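Local coordinates for flagellar basal body rod modification protein (Helicobacter pylori 26695, PDB 4ZZF) that is probably required for assembly of the flagellar hook, possibly as a scaffold, and is represented here by a truncated form that includes its Ig-like domain, at residues A[82-85]-A[86-90]. Sequence-based numbering, arbitrary orientation.
Sequences KVPK and GNYKI
The phenol of Tyr88 reaches back along its own chain to the loop that precedes its strand, where OH donates a hydrogen bond to the backbone carbonyl of Pro84, with 2.7 Å between Tyr88 OH and Pro84 O. The hydroxyl lies in the carbonyl plane and meets an oxygen lone pair at a C=O...O angle of 141°, while the same carbonyl oxygen sits at the edge of the tyrosine ring, 3.3 Å from Tyr88 CE1. That oxygen lies in the ring plane, and the bond ties the hydroxyl end of the buried ring to the main chain of the loop. Tyr88 CG stands anti to its own carbonyl carbon (chi1 -73°), a rotation that places the hydroxyl against Val83 and Pro84. Val83 meets the phenol end obliquely through one methyl: Val83 CG2 is 3.0 Å from Tyr88 OH, a close approach, and 3.5 Å from Tyr88 CZ. Val83 CG1 stands anti to the carbonyl carbon, which puts CG2 between that carbon and the backbone N, facing the phenol. The pyrrolidine of Pro84 crosses the tyrosine side chain at about a right angle, its CG 3.8 Å from Tyr88 OH. Between loop and ring, Gly86 (phi 147°) takes a backbone shape in which a CB would press against the Lys85 carbonyl oxygen. This is a tyrosine corner of the i-4 type, at the start of strand 86-94 in the FlgD Ig-like domain. Strand 16-19 pairs with it through backbone bonds of Gly86 to Phe19 and Tyr88 to Ala17, Trp73 packs edge-to-face with the Tyr88 ring, and Val54 of strand 53-58 touches both Val83 and Tyr88.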
loop_
_atom_site.group_PDB
_atom_site.type_symbol
_atom_site.label_atom_id
_atom_site.label_comp_id
_atom_site.label_asym_id
_atom_site.label_seq_id
_atom_site.Cartn_x
_atom_site.Cartn_y
_atom_site.Cartn_z
ATOM N N LYS A 82 -47.265 2.062 -2.688
ATOM C CA LYS A 82 -46.080 2.326 -3.505
ATOM C C LYS A 82 -45.832 3.822 -3.651
ATOM O O LYS A 82 -46.708 4.567 -4.088
ATOM C CB LYS A 82 -46.194 1.662 -4.880
ATOM C CG LYS A 82 -46.039 0.143 -4.810
ATOM C CD LYS A 82 -45.345 -0.427 -6.040
ATOM C CE LYS A 82 -45.074 -1.919 -5.861
ATOM N NZ LYS A 82 -44.345 -2.520 -7.020
ATOM N N VAL A 83 -44.624 4.240 -3.278
ATOM C CA VAL A 83 -44.243 5.650 -3.201
ATOM C C VAL A 83 -43.864 6.241 -4.562
ATOM O O VAL A 83 -43.608 5.494 -5.511
ATOM C CB VAL A 83 -43.068 5.819 -2.241
ATOM C CG1 VAL A 83 -43.451 5.293 -0.852
ATOM C CG2 VAL A 83 -41.846 5.087 -2.797
ATOM N N PRO A 84 -43.836 7.586 -4.670
ATOM C CA PRO A 84 -43.458 8.196 -5.956
ATOM C C PRO A 84 -42.067 7.777 -6.438
ATOM O O PRO A 84 -41.173 7.530 -5.626
ATOM C CB PRO A 84 -43.505 9.708 -5.672
ATOM C CG PRO A 84 -43.617 9.842 -4.190
ATOM C CD PRO A 84 -44.285 8.597 -3.701
ATOM N N LYS A 85 -41.905 7.671 -7.753
ATOM C CA LYS A 85 -40.620 7.304 -8.317
ATOM C C LYS A 85 -39.612 8.391 -7.978
ATOM O O LYS A 85 -39.982 9.540 -7.744
ATOM C CB LYS A 85 -40.710 7.099 -9.836
ATOM C CG LYS A 85 -40.919 8.372 -10.655
ATOM C CD LYS A 85 -41.141 8.058 -12.149
ATOM C CE LYS A 85 -39.843 8.105 -12.953
ATOM N NZ LYS A 85 -40.056 7.930 -14.436
ATOM N N GLY A 86 -38.339 8.020 -7.938
ATOM C CA GLY A 86 -37.292 8.987 -7.681
ATOM C C GLY A 86 -36.127 8.419 -6.909
ATOM O O GLY A 86 -35.995 7.196 -6.771
ATOM N N ASN A 87 -35.277 9.318 -6.426
ATOM C CA ASN A 87 -34.129 8.929 -5.629
ATOM C C ASN A 87 -34.449 8.823 -4.147
ATOM O O ASN A 87 -34.941 9.769 -3.533
ATOM C CB ASN A 87 -32.978 9.912 -5.804
ATOM C CG ASN A 87 -31.692 9.224 -6.211
ATOM O OD1 ASN A 87 -31.712 8.281 -7.003
ATOM N ND2 ASN A 87 -30.579 9.605 -5.568
ATOM N N TYR A 88 -34.150 7.664 -3.581
ATOM C CA TYR A 88 -34.300 7.448 -2.148
ATOM C C TYR A 88 -32.964 7.215 -1.446
ATOM O O TYR A 88 -32.167 6.365 -1.857
ATOM C CB TYR A 88 -35.242 6.277 -1.917
ATOM C CG TYR A 88 -36.655 6.669 -2.222
ATOM C CD1 TYR A 88 -37.134 6.668 -3.532
ATOM C CD2 TYR A 88 -37.503 7.083 -1.209
ATOM C CE1 TYR A 88 -38.435 7.044 -3.816
ATOM C CE2 TYR A 88 -38.801 7.465 -1.476
ATOM C CZ TYR A 88 -39.265 7.444 -2.777
ATOM O OH TYR A 88 -40.560 7.832 -3.023
ATOM N N LYS A 89 -32.724 7.992 -0.396
ATOM C CA LYS A 89 -31.553 7.815 0.467
ATOM C C LYS A 89 -31.746 6.638 1.416
ATOM O O LYS A 89 -32.760 6.546 2.116
ATOM C CB LYS A 89 -31.280 9.084 1.283
ATOM C CG LYS A 89 -31.109 10.329 0.448
ATOM C CD LYS A 89 -31.045 11.575 1.316
ATOM C CE LYS A 89 -30.997 12.844 0.466
ATOM N NZ LYS A 89 -30.764 14.078 1.283
ATOM N N ILE A 90 -30.766 5.743 1.447
ATOM C CA ILE A 90 -30.836 4.574 2.308
ATOM C C ILE A 90 -29.682 4.585 3.309
ATOM O O ILE A 90 -28.510 4.709 2.920
ATOM C CB ILE A 90 -30.810 3.274 1.491
ATOM C CG1 ILE A 90 -31.975 3.263 0.495
ATOM C CG2 ILE A 90 -30.884 2.073 2.416
ATOM C CD1 ILE A 90 -32.022 2.040 -0.385
#